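Ectonucleoside triphosphate diphosphohydrolase 4 (Homo sapiens, PDB 6WG5) is a member of the GDA1/CD39 family of nucleoside phosphatases, whose fold belongs to the actin-like ATPase clan. Local coordinates at residues Y234-Q247 against E361-H375. Residues are numbered along the deposited sequence; the frame is centred on the assembly and turned at random. Where two conformers were deposited one is given.
With NAG (2-acetamido-2-deoxy-beta-D-glucopyranose), chain B.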
loop_
_atom_site.group_PDB
_atom_site.type_symbol
_atom_site.label_atom_id
_atom_site.label_comp_id
_atom_site.label_asym_id
_atom_site.label_seq_id
_atom_site.Cartn_x
_atom_site.Cartn_y
_atom_site.Cartn_z
ATOM N N TYR A 234 -8.936 4.546 -1.855
ATOM C CA TYR A 234 -10.250 4.245 -1.309
ATOM C C TYR A 234 -11.283 4.229 -2.426
ATOM O O TYR A 234 -11.052 4.739 -3.525
ATOM C CB TYR A 234 -10.651 5.249 -0.225
ATOM C CG TYR A 234 -10.578 6.694 -0.655
ATOM C CD1 TYR A 234 -11.691 7.346 -1.166
ATOM C CD2 TYR A 234 -9.399 7.412 -0.533
ATOM C CE1 TYR A 234 -11.627 8.670 -1.549
ATOM C CE2 TYR A 234 -9.325 8.734 -0.913
ATOM C CZ TYR A 234 -10.440 9.358 -1.420
ATOM O OH TYR A 234 -10.358 10.680 -1.799
ATOM N N GLU A 235 -12.430 3.631 -2.121
ATOM C CA GLU A 235 -13.525 3.545 -3.071
ATOM C C GLU A 235 -14.318 4.842 -3.083
ATOM O O GLU A 235 -14.522 5.473 -2.042
ATOM C CB GLU A 235 -14.448 2.378 -2.717
ATOM C CG GLU A 235 -15.658 2.245 -3.634
ATOM C CD GLU A 235 -16.623 1.166 -3.183
ATOM O OE1 GLU A 235 -16.325 0.475 -2.185
ATOM O OE2 GLU A 235 -17.684 1.015 -3.826
ATOM N N VAL A 236 -14.768 5.232 -4.270
ATOM C CA VAL A 236 -15.632 6.397 -4.439
ATOM C C VAL A 236 -17.020 5.884 -4.806
ATOM O O VAL A 236 -17.313 5.690 -5.994
ATOM C CB VAL A 236 -15.075 7.350 -5.505
ATOM C CG1 VAL A 236 -15.928 8.604 -5.600
ATOM C CG2 VAL A 236 -13.627 7.704 -5.191
ATOM N N PRO A 237 -17.904 5.641 -3.832
ATOM C CA PRO A 237 -19.172 4.969 -4.168
ATOM C C PRO A 237 -20.132 5.843 -4.951
ATOM O O PRO A 237 -20.790 5.353 -5.876
ATOM C CB PRO A 237 -19.748 4.590 -2.792
ATOM C CG PRO A 237 -18.663 4.875 -1.791
ATOM C CD PRO A 237 -17.805 5.929 -2.393
ATOM N N LYS A 238 -20.240 7.121 -4.603
ATOM C CA LYS A 238 -21.242 7.996 -5.189
ATOM C C LYS A 238 -20.708 8.694 -6.432
ATOM O O LYS A 238 -19.507 8.943 -6.566
ATOM C CB LYS A 238 -21.704 9.042 -4.173
ATOM C CG LYS A 238 -22.773 8.546 -3.215
ATOM C CD LYS A 238 -23.261 9.665 -2.306
ATOM C CE LYS A 238 -24.456 9.226 -1.473
ATOM N NZ LYS A 238 -24.377 9.726 -0.070
ATOM N N THR A 239 -21.625 9.010 -7.346
ATOM C CA THR A 239 -21.280 9.787 -8.527
ATOM C C THR A 239 -20.552 11.062 -8.123
ATOM O O THR A 239 -20.922 11.729 -7.154
ATOM C CB THR A 239 -22.545 10.134 -9.319
ATOM O OG1 THR A 239 -23.238 8.930 -9.672
ATOM C CG2 THR A 239 -22.198 10.903 -10.587
ATOM N N VAL A 240 -19.510 11.397 -8.876
ATOM C CA VAL A 240 -18.689 12.571 -8.606
ATOM C C VAL A 240 -19.057 13.657 -9.605
ATOM O O VAL A 240 -19.157 13.396 -10.811
ATOM C CB VAL A 240 -17.189 12.233 -8.691
ATOM C CG1 VAL A 240 -16.345 13.459 -8.369
ATOM C CG2 VAL A 240 -16.849 11.093 -7.749
ATOM N N SER A 241 -19.257 14.873 -9.105
ATOM C CA SER A 241 -19.530 16.040 -9.937
ATOM C C SER A 241 -18.273 16.900 -9.961
ATOM O O SER A 241 -17.902 17.497 -8.944
ATOM C CB SER A 241 -20.730 16.820 -9.407
ATOM O OG SER A 241 -20.570 17.134 -8.034
ATOM N N PHE A 242 -17.619 16.959 -11.117
ATOM C CA PHE A 242 -16.375 17.701 -11.248
ATOM C C PHE A 242 -16.650 19.174 -11.525
ATOM O O PHE A 242 -17.623 19.534 -12.195
ATOM C CB PHE A 242 -15.515 17.114 -12.368
ATOM C CG PHE A 242 -15.176 15.666 -12.170
ATOM C CD1 PHE A 242 -14.089 15.294 -11.396
ATOM C CD2 PHE A 242 -15.944 14.675 -12.757
ATOM C CE1 PHE A 242 -13.775 13.962 -11.212
ATOM C CE2 PHE A 242 -15.635 13.341 -12.575
ATOM C CZ PHE A 242 -14.549 12.984 -11.802
ATOM N N ALA A 243 -15.771 20.030 -11.000
ATOM C CA ALA A 243 -15.934 21.469 -11.159
ATOM C C ALA A 243 -15.474 21.954 -12.527
ATOM O O ALA A 243 -16.028 22.925 -13.054
ATOM C CB ALA A 243 -15.162 22.208 -10.064
ATOM N N SER A 244 -14.476 21.297 -13.114
ATOM C CA SER A 244 -13.918 21.712 -14.393
ATOM C C SER A 244 -13.619 20.483 -15.237
ATOM O O SER A 244 -13.239 19.430 -14.718
ATOM C CB SER A 244 -12.635 22.533 -14.203
ATOM O OG SER A 244 -12.801 23.522 -13.202
ATOM N N SER A 245 -13.798 20.629 -16.552
ATOM C CA SER A 245 -13.400 19.558 -17.458
ATOM C C SER A 245 -11.924 19.234 -17.287
ATOM O O SER A 245 -11.523 18.072 -17.413
ATOM C CB SER A 245 -13.697 19.949 -18.906
ATOM O OG SER A 245 -15.090 20.088 -19.121
ATOM N N GLN A 246 -11.105 20.248 -16.992
ATOM C CA GLN A 246 -9.697 20.009 -16.691
ATOM C C GLN A 246 -9.543 19.195 -15.414
ATOM O O GLN A 246 -8.730 18.266 -15.356
ATOM C CB GLN A 246 -8.957 21.341 -16.570
ATOM C CG GLN A 246 -7.522 21.220 -16.076
ATOM C CD GLN A 246 -6.843 22.566 -15.924
ATOM O OE1 GLN A 246 -7.186 23.528 -16.612
ATOM N NE2 GLN A 246 -5.881 22.643 -15.011
ATOM N N GLN A 247 -10.306 19.538 -14.372
ATOM C CA GLN A 247 -10.257 18.763 -13.138
ATOM C C GLN A 247 -10.549 17.294 -13.412
ATOM O O GLN A 247 -9.915 16.406 -12.829
ATOM C CB GLN A 247 -11.253 19.323 -12.122
ATOM C CG GLN A 247 -10.988 18.875 -10.693
ATOM C CD GLN A 247 -12.150 19.160 -9.763
ATOM O OE1 GLN A 247 -13.306 18.906 -10.098
ATOM N NE2 GLN A 247 -11.848 19.694 -8.585
ATOM N N GLU A 361 -6.976 25.514 -3.997
ATOM C CA GLU A 361 -7.979 24.900 -4.856
ATOM C C GLU A 361 -8.862 23.955 -4.052
ATOM O O GLU A 361 -8.385 23.205 -3.195
ATOM C CB GLU A 361 -7.303 24.143 -5.998
ATOM C CG GLU A 361 -8.252 23.708 -7.106
ATOM C CD GLU A 361 -7.564 22.875 -8.173
ATOM O OE1 GLU A 361 -8.240 22.033 -8.803
ATOM O OE2 GLU A 361 -6.345 23.058 -8.378
ATOM N N THR A 362 -10.161 23.995 -4.332
ATOM C CA THR A 362 -11.103 23.123 -3.646
ATOM C C THR A 362 -10.930 21.683 -4.116
ATOM O O THR A 362 -10.549 21.421 -5.261
ATOM C CB THR A 362 -12.538 23.592 -3.895
ATOM O OG1 THR A 362 -12.642 24.993 -3.615
ATOM C CG2 THR A 362 -13.521 22.839 -3.009
ATOM N N GLN A 363 -11.206 20.744 -3.210
ATOM C CA GLN A 363 -11.135 19.312 -3.509
ATOM C C GLN A 363 -9.702 18.872 -3.804
ATOM O O GLN A 363 -9.469 18.006 -4.649
ATOM C CB GLN A 363 -12.061 18.940 -4.672
ATOM C CG GLN A 363 -13.543 19.075 -4.360
ATOM C CD GLN A 363 -14.411 18.983 -5.601
ATOM O OE1 GLN A 363 -14.721 17.890 -6.078
ATOM N NE2 GLN A 363 -14.807 20.136 -6.132
ATOM N N THR A 364 -8.733 19.465 -3.104
ATOM C CA THR A 364 -7.334 19.096 -3.252
ATOM C C THR A 364 -6.718 18.841 -1.885
ATOM O O THR A 364 -7.107 19.449 -0.883
ATOM C CB THR A 364 -6.529 20.181 -3.982
ATOM O OG1 THR A 364 -6.680 21.435 -3.306
ATOM C CG2 THR A 364 -6.998 20.312 -5.425
ATOM N N SER A 365 -5.745 17.929 -1.857
ATOM C CA SER A 365 -5.081 17.536 -0.621
ATOM C C SER A 365 -3.624 17.984 -0.636
ATOM O O SER A 365 -3.340 19.178 -0.506
ATOM C CB SER A 365 -5.184 16.021 -0.424
ATOM O OG SER A 365 -4.706 15.328 -1.563
ATOM N N LEU A 366 -2.695 17.047 -0.792
ATOM C CA LEU A 366 -1.282 17.388 -0.819
ATOM C C LEU A 366 -0.867 17.804 -2.220
ATOM O O LEU A 366 -1.363 17.269 -3.216
ATOM C CB LEU A 366 -0.428 16.201 -0.373
ATOM C CG LEU A 366 -0.735 15.574 0.986
ATOM C CD1 LEU A 366 0.204 14.411 1.239
ATOM C CD2 LEU A 366 -0.622 16.604 2.089
ATOM N N ASN A 367 0.052 18.763 -2.296
ATOM C CA ASN A 367 0.673 19.147 -3.557
ATOM C C ASN A 367 -0.350 19.605 -4.589
ATOM O O ASN A 367 -0.087 19.545 -5.793
ATOM C CB ASN A 367 1.500 17.984 -4.117
ATOM C CG ASN A 367 2.823 18.430 -4.704
ATOM O OD1 ASN A 367 3.292 19.541 -4.454
ATOM N ND2 ASN A 367 3.440 17.552 -5.486
ATOM N N GLY A 368 -1.518 20.060 -4.141
ATOM C CA GLY A 368 -2.550 20.507 -5.054
ATOM C C GLY A 368 -3.179 19.414 -5.889
ATOM O O GLY A 368 -3.759 19.706 -6.936
ATOM N N VAL A 369 -3.087 18.165 -5.457
ATOM C CA VAL A 369 -3.629 17.041 -6.211
ATOM C C VAL A 369 -5.102 16.883 -5.870
ATOM O O VAL A 369 -5.510 17.054 -4.716
ATOM C CB VAL A 369 -2.843 15.750 -5.912
ATOM C CG1 VAL A 369 -3.508 14.547 -6.569
ATOM C CG2 VAL A 369 -1.408 15.887 -6.393
ATOM N N TYR A 370 -5.904 16.549 -6.878
ATOM C CA TYR A 370 -7.336 16.391 -6.673
ATOM C C TYR A 370 -7.628 15.186 -5.788
ATOM O O TYR A 370 -6.953 14.156 -5.869
ATOM C CB TYR A 370 -8.051 16.237 -8.013
ATOM C CG TYR A 370 -9.467 15.727 -7.882
ATOM C CD1 TYR A 370 -10.499 16.574 -7.502
ATOM C CD2 TYR A 370 -9.771 14.395 -8.134
ATOM C CE1 TYR A 370 -11.795 16.110 -7.376
ATOM C CE2 TYR A 370 -11.063 13.921 -8.010
ATOM C CZ TYR A 370 -12.072 14.783 -7.632
ATOM O OH TYR A 370 -13.360 14.316 -7.509
ATOM N N GLN A 371 -8.647 15.325 -4.940
ATOM C CA GLN A 371 -9.084 14.248 -4.062
ATOM C C GLN A 371 -10.607 14.162 -4.085
ATOM O O GLN A 371 -11.278 15.148 -3.758
ATOM C CB GLN A 371 -8.586 14.478 -2.635
ATOM C CG GLN A 371 -9.012 13.401 -1.651
ATOM C CD GLN A 371 -8.455 13.626 -0.259
ATOM O OE1 GLN A 371 -7.243 13.629 -0.059
ATOM N NE2 GLN A 371 -9.342 13.816 0.712
ATOM N N PRO A 372 -11.192 13.025 -4.459
ATOM C CA PRO A 372 -12.646 12.926 -4.447
ATOM C C PRO A 372 -13.172 13.033 -3.031
ATOM O O PRO A 372 -12.488 12.646 -2.065
ATOM C CB PRO A 372 -12.913 11.536 -5.043
ATOM C CG PRO A 372 -11.646 11.110 -5.680
ATOM C CD PRO A 372 -10.561 11.782 -4.925
ATOM N N PRO A 373 -14.389 13.540 -2.857
ATOM C CA PRO A 373 -14.930 13.675 -1.502
ATOM C C PRO A 373 -15.042 12.319 -0.821
ATOM O O PRO A 373 -15.374 11.312 -1.448
ATOM C CB PRO A 373 -16.306 14.310 -1.729
ATOM C CG PRO A 373 -16.675 13.915 -3.120
ATOM C CD PRO A 373 -15.385 13.894 -3.884
ATOM N N ILE A 374 -14.748 12.301 0.475
ATOM C CA ILE A 374 -14.861 11.100 1.295
ATOM C C ILE A 374 -16.108 11.227 2.157
ATOM O O ILE A 374 -16.315 12.251 2.820
ATOM C CB ILE A 374 -13.611 10.896 2.168
ATOM C CG1 ILE A 374 -12.373 10.683 1.290
ATOM C CG2 ILE A 374 -13.803 9.708 3.110
ATOM C CD1 ILE A 374 -11.062 10.690 2.064
ATOM N N HIS A 375 -16.941 10.186 2.147
ATOM C CA HIS A 375 -18.116 10.122 3.012
ATOM C C HIS A 375 -17.637 9.749 4.412
ATOM O O HIS A 375 -17.707 8.598 4.850
ATOM C CB HIS A 375 -19.122 9.119 2.464
ATOM C CG HIS A 375 -20.507 9.290 3.004
ATOM N ND1 HIS A 375 -21.491 8.339 2.840
ATOM C CD2 HIS A 375 -21.076 10.306 3.695
ATOM C CE1 HIS A 375 -22.606 8.759 3.412
ATOM N NE2 HIS A 375 -22.380 9.950 3.938
HETATM C C1 NAG B . 6.570 21.442 -2.883
HETATM C C2 NAG B . 7.383 20.462 -3.735
HETATM C C3 NAG B . 8.692 21.105 -4.197
HETATM C C4 NAG B . 8.449 22.470 -4.830
HETATM C C5 NAG B . 7.609 23.337 -3.903
HETATM C C6 NAG B . 7.217 24.660 -4.517
HETATM C C7 NAG B . 7.281 18.028 -3.393
HETATM C C8 NAG B . 7.677 16.890 -2.502
HETATM N N2 NAG B . 7.663 19.244 -2.990
HETATM O O3 NAG B . 9.325 20.243 -5.137
HETATM O O4 NAG B . 9.697 23.123 -5.034
HETATM O O5 NAG B . 6.389 22.655 -3.592
HETATM O O6 NAG B . 6.184 25.286 -3.769
HETATM O O7 NAG B . 6.644 17.854 -4.427
#
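Tyr234 OH donates a hydrogen bond to Pro372 O at 2.9 Å, and so ties the end of strand 229-235 to the loop before strand 381-385 amid mostly van der Waals contacts. The donor lies 18° from the carbonyl plane. Ile374 lays CD1 over one face of the Tyr234 ring, 4.1 Å from its centroid, a CH-pi contact. Farther along, Val236 CG2 packs on Pro372 CB, 3.9 Å away. A second aromatic, Tyr370, reaches back toward 234-247. Val240 CG1 abuts its hydroxyl, and the Phe242 ring meets the Tyr370 ring obliquely, centroids 6.0 Å apart and planes at 47°. The Gln247 side chain runs at about a right angle to that of Tyr370, NE2 3.6 Å from Tyr370 CD1; an extended chain with CG anti to the backbone N (chi1 -162°) carries it there. Gln247 OE1 accepts a hydrogen bond from Ala243 N, 2.9 Å away, which helps to hold the amide in place. Further out, Tyr274 meets the Tyr234 ring and donates to the Tyr370 carbonyl, while Gln371 NE2 turns to the carbonyl of Phe457. Van der Waals packing thus dominates, much of it through aromatic rings and one amide, with a single hydrogen bond across, at the strand end.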